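Local coordinates for endoglucanase, glycoside hydrolase family 5 protein (Cytophaga hutchinsonii, PDB 5IHS) that probably hydrolyses internal beta-1,4-glucosidic bonds of cellulose, as an endoglucanase of glycoside hydrolase family 5 with a TIM-barrel fold, at residues 160-163 against 164-167; 193-196 against 197-201. All blocks are in the same frame, centred on the assembly; numbering follows the deposited sequence.

Contact 1 of 2, residues 160-163 against 164-167; sequences EPLQ and ATSW
Leu162 and Thr165 close a type I beta turn, with Gln163 and Ala164 at its corners. The turn lies in the loop that leads from barrel strand 153-156 to helix 167-185. Its backbone bond runs from Thr165 N to Leu162 O, 3.2 Å. The N-H points well at the oxygen, at 162°, but arrives from above the carbonyl plane. The side chain of Thr165 turns back on Leu162. Its OG1 lies beside its own backbone N and opposite the carbonyl carbon (chi1 -44°). From there Thr165 OG1 receives a weak, bent bond from Leu162 N, 3.1 Å away. Thr165 OG1 also lies against Leu162 CB at 3.5 Å. The other side of the threonine is apolar. Thr165 CB rests on Pro161 CB at 3.9 Å, and CG2 is only slightly farther from that carbon. Ile171 of helix 167-185 touches both Pro161 and Thr165. Past the turn, Ser166 is the N-cap of that helix, and its OG takes the N-H of Lys169. Pro161 follows Glu160 in the Asn-Glu-Pro sequence familiar from this family. Thr165 thus meets a polar backbone N with its hydroxyl and a proline ring with its carbons. The turn is therefore held mainly by its backbone bond, to which the hydroxyl adds a weak one.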
loop_
_atom_site.group_PDB
_atom_site.type_symbol
_atom_site.label_atom_id
_atom_site.label_comp_id
_atom_site.label_asym_id
_atom_site.label_seq_id
_atom_site.Cartn_x
_atom_site.Cartn_y
_atom_site.Cartn_z
ATOM N N GLU A 160 -0.276 -8.728 5.805
ATOM C CA GLU A 160 -0.014 -10.049 5.231
ATOM C C GLU A 160 -0.366 -11.147 6.217
ATOM O O GLU A 160 0.499 -11.660 6.949
ATOM C CB GLU A 160 1.432 -10.195 4.776
ATOM C CG GLU A 160 1.686 -9.608 3.413
ATOM C CD GLU A 160 3.088 -9.866 2.896
ATOM O OE1 GLU A 160 3.866 -10.575 3.581
ATOM O OE2 GLU A 160 3.414 -9.382 1.788
ATOM N N PRO A 161 -1.622 -11.567 6.242
ATOM C CA PRO A 161 -1.953 -12.828 6.906
ATOM C C PRO A 161 -1.054 -13.944 6.379
ATOM O O PRO A 161 -0.630 -13.936 5.222
ATOM C CB PRO A 161 -3.422 -13.049 6.529
ATOM C CG PRO A 161 -3.947 -11.669 6.190
ATOM C CD PRO A 161 -2.777 -10.978 5.547
ATOM N N LEU A 162 -0.762 -14.910 7.242
ATOM C CA LEU A 162 0.100 -16.032 6.893
ATOM C C LEU A 162 -0.677 -17.095 6.110
ATOM O O LEU A 162 -1.889 -17.006 5.911
ATOM C CB LEU A 162 0.721 -16.610 8.162
ATOM C CG LEU A 162 1.576 -15.605 8.938
ATOM C CD1 LEU A 162 2.102 -16.240 10.212
ATOM C CD2 LEU A 162 2.726 -15.082 8.090
ATOM N N GLN A 163 0.046 -18.110 5.638
ATOM C CA GLN A 163 -0.621 -19.207 4.948
ATOM C C GLN A 163 -1.632 -19.908 5.855
ATOM O O GLN A 163 -2.665 -20.393 5.377
ATOM C CB GLN A 163 0.422 -20.189 4.431
ATOM C CG GLN A 163 -0.136 -21.207 3.470
ATOM C CD GLN A 163 0.881 -22.261 3.096
ATOM O OE1 GLN A 163 2.079 -22.127 3.379
ATOM N NE2 GLN A 163 0.416 -23.316 2.448
ATOM N N ALA A 164 -1.354 -19.974 7.160
ATOM C CA ALA A 164 -2.243 -20.655 8.092
ATOM C C ALA A 164 -3.481 -19.848 8.461
ATOM O O ALA A 164 -4.376 -20.391 9.117
ATOM C CB ALA A 164 -1.488 -20.984 9.380
ATOM N N THR A 165 -3.538 -18.566 8.109
ATOM C CA THR A 165 -4.534 -17.642 8.648
ATOM C C THR A 165 -5.787 -17.659 7.771
ATOM O O THR A 165 -5.784 -17.125 6.659
ATOM C CB THR A 165 -3.941 -16.235 8.731
ATOM O OG1 THR A 165 -2.610 -16.275 9.271
ATOM C CG2 THR A 165 -4.815 -15.338 9.584
ATOM N N SER A 166 -6.859 -18.273 8.271
ATOM C CA SER A 166 -8.064 -18.489 7.472
ATOM C C SER A 166 -8.809 -17.185 7.194
ATOM O O SER A 166 -8.994 -16.358 8.096
ATOM C CB SER A 166 -9.000 -19.431 8.242
ATOM O OG SER A 166 -10.344 -19.363 7.798
ATOM N N TRP A 167 -9.292 -17.034 5.954
ATOM C CA TRP A 167 -10.170 -15.915 5.620
ATOM C C TRP A 167 -11.452 -15.953 6.451
ATOM O O TRP A 167 -11.791 -14.992 7.154
ATOM C CB TRP A 167 -10.489 -15.902 4.115
ATOM C CG TRP A 167 -11.478 -14.825 3.777
ATOM C CD1 TRP A 167 -12.808 -14.978 3.544
ATOM C CD2 TRP A 167 -11.219 -13.412 3.703
ATOM N NE1 TRP A 167 -13.397 -13.757 3.326
ATOM C CE2 TRP A 167 -12.443 -12.779 3.417
ATOM C CE3 TRP A 167 -10.066 -12.622 3.838
ATOM C CZ2 TRP A 167 -12.554 -11.397 3.274
ATOM C CZ3 TRP A 167 -10.186 -11.241 3.697
ATOM C CH2 TRP A 167 -11.414 -10.650 3.423
#

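Contact 2 of 2, residues 193-196 against 197-201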
loop_
_atom_site.group_PDB
_atom_site.type_symbol
_atom_site.label_atom_id
_atom_site.label_comp_id
_atom_site.label_asym_id
_atom_site.label_seq_id
_atom_site.Cartn_x
_atom_site.Cartn_y
_atom_site.Cartn_z
ATOM N N VAL A 193 -8.153 -4.847 2.738
ATOM C CA VAL A 193 -8.079 -5.987 3.644
ATOM C C VAL A 193 -7.189 -7.082 3.060
ATOM O O VAL A 193 -7.429 -7.563 1.943
ATOM C CB VAL A 193 -9.481 -6.547 3.944
ATOM C CG1 VAL A 193 -9.382 -7.722 4.919
ATOM C CG2 VAL A 193 -10.408 -5.460 4.479
ATOM N N GLY A 194 -6.195 -7.505 3.857
ATOM C CA GLY A 194 -5.279 -8.546 3.448
ATOM C C GLY A 194 -5.928 -9.908 3.319
ATOM O O GLY A 194 -7.021 -10.163 3.819
ATOM N N THR A 195 -5.218 -10.795 2.616
ATOM C CA THR A 195 -5.736 -12.110 2.270
ATOM C C THR A 195 -4.731 -13.205 2.660
ATOM O O THR A 195 -3.566 -12.943 2.995
ATOM C CB THR A 195 -6.165 -12.143 0.777
ATOM O OG1 THR A 195 -5.055 -11.850 -0.079
ATOM C CG2 THR A 195 -7.317 -11.158 0.509
ATOM N N ARG A 196 -5.205 -14.452 2.660
ATOM C CA ARG A 196 -4.383 -15.555 3.142
ATOM C C ARG A 196 -3.134 -15.739 2.273
ATOM O O ARG A 196 -3.108 -15.407 1.078
ATOM C CB ARG A 196 -5.218 -16.846 3.203
ATOM C CG ARG A 196 -4.522 -18.022 3.894
ATOM C CD ARG A 196 -5.465 -19.148 4.202
ATOM N NE ARG A 196 -5.897 -19.904 3.037
ATOM C CZ ARG A 196 -5.262 -20.957 2.535
ATOM N NH1 ARG A 196 -4.109 -21.376 3.051
ATOM N NH2 ARG A 196 -5.787 -21.609 1.503
ATOM N N GLN A 197 -2.093 -16.299 2.890
ATOM C CA GLN A 197 -0.854 -16.669 2.206
ATOM C C GLN A 197 -0.139 -15.424 1.688
ATOM O O GLN A 197 0.123 -15.266 0.485
ATOM C CB GLN A 197 -1.131 -17.702 1.117
ATOM C CG GLN A 197 0.092 -18.356 0.523
ATOM C CD GLN A 197 -0.306 -19.494 -0.377
ATOM O OE1 GLN A 197 -0.694 -20.556 0.095
ATOM N NE2 GLN A 197 -0.239 -19.278 -1.675
ATOM N N TRP A 198 0.198 -14.532 2.619
ATOM C CA TRP A 198 0.918 -13.299 2.304
ATOM C C TRP A 198 0.168 -12.471 1.265
ATOM O O TRP A 198 0.753 -11.890 0.347
ATOM C CB TRP A 198 2.377 -13.566 1.915
ATOM C CG TRP A 198 3.077 -14.347 2.980
ATOM C CD1 TRP A 198 3.649 -13.862 4.129
ATOM C CD2 TRP A 198 3.242 -15.760 3.021
ATOM N NE1 TRP A 198 4.175 -14.890 4.867
ATOM C CE2 TRP A 198 3.940 -16.066 4.208
ATOM C CE3 TRP A 198 2.882 -16.798 2.166
ATOM C CZ2 TRP A 198 4.275 -17.368 4.563
ATOM C CZ3 TRP A 198 3.216 -18.089 2.518
ATOM C CH2 TRP A 198 3.914 -18.362 3.703
ATOM N N SER A 199 -1.147 -12.376 1.452
ATOM C CA SER A 199 -2.007 -11.589 0.571
ATOM C C SER A 199 -1.916 -12.053 -0.882
ATOM O O SER A 199 -1.834 -11.265 -1.823
ATOM C CB SER A 199 -1.788 -10.083 0.746
ATOM O OG SER A 199 -2.336 -9.723 2.008
ATOM N N GLN A 200 -2.014 -13.370 -1.066
ATOM C CA GLN A 200 -2.105 -13.982 -2.387
ATOM C C GLN A 200 -3.489 -14.501 -2.733
ATOM O O GLN A 200 -3.900 -14.411 -3.892
ATOM C CB GLN A 200 -1.098 -15.129 -2.533
ATOM C CG GLN A 200 0.319 -14.632 -2.525
ATOM C CD GLN A 200 1.340 -15.734 -2.372
ATOM O OE1 GLN A 200 1.088 -16.891 -2.710
ATOM N NE2 GLN A 200 2.503 -15.379 -1.857
ATOM N N LEU A 201 -4.209 -15.067 -1.765
ATOM C CA LEU A 201 -5.389 -15.884 -2.059
ATOM C C LEU A 201 -6.666 -15.036 -2.086
ATOM O O LEU A 201 -7.621 -15.217 -1.324
ATOM C CB LEU A 201 -5.462 -17.078 -1.112
ATOM C CG LEU A 201 -4.256 -18.027 -1.245
ATOM C CD1 LEU A 201 -4.372 -19.178 -0.257
ATOM C CD2 LEU A 201 -4.059 -18.559 -2.654
HETATM O O HOH W 1 -7.664 -15.489 1.545
#
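Arg196 O is gripped by two backbone N-H groups. Leu201 N lies 3.1 Å from Arg196 O, in the carbonyl plane, and Gln200 N 3.2 Å from the same Arg196 O, tilted out of that plane. The arrangement is a tight left-handed helical turn: Gln197, Trp198 and Ser199 all have positive phi and psi. It follows barrel strand 191-193 of the TIM barrel. One residue earlier, Thr195 O receives Ser199 N at 2.9 Å, with the donor above the carbonyl plane. Ser199 returns the bond through its side chain. Ser199 OG, set beside its own backbone N (chi1 -71°), takes the N-H of Thr195 N at 3.1 Å and nearly straight, at 168°. That OG also bonds to Asn159 O, so the buried hydroxyl has two partners. Thr195 OG1 is turned to Thr218 O in strand 215-221. The side chain of Arg196 bends at chi3 (72°), and one face of its guanidinium receives Leu201 CD1. Leu201 CD1 sits off-centre, 3.3 Å from Arg196 NH2. The guanidinium also makes a salt bridge from NH2 to Glu204 and a hydrogen bond from NH1 to Gln163 O. With an alanine here, Glu204 would probably be left without this positive mate, Gln163 O without its donor and the Leu201 methyl without the flat group beneath it. On the turn itself, Gln197 NE2 donates to Gln200 OE1 within its own amide plane but arrives from above the plane of the Gln200 amide. A water bridges Arg196 N and Leu201 O, accepting from the first and donating to the second, 2.9 Å in each case.

The chain leaves barrel strand 153-156 and first closes contact 1, a small turn that delivers it into helix 167-185. It returns through strand 191-193, the next strand round the barrel, and then closes contact 2 before helix 202-207. The two contacts are in series and neither nests in the other. The centres of contact 1 and contact 2 lie about 6 Å apart, and the two touch directly. Pro161 O probably accepts from Trp198 N at 2.8 Å, and Thr165 O packs against Arg196 CG. Leu162 and Gln197 add a further backbone bond. The loops after two neighbouring strands are thereby tied together, and Ser199 carries the tie on to strand 215-221 through His220.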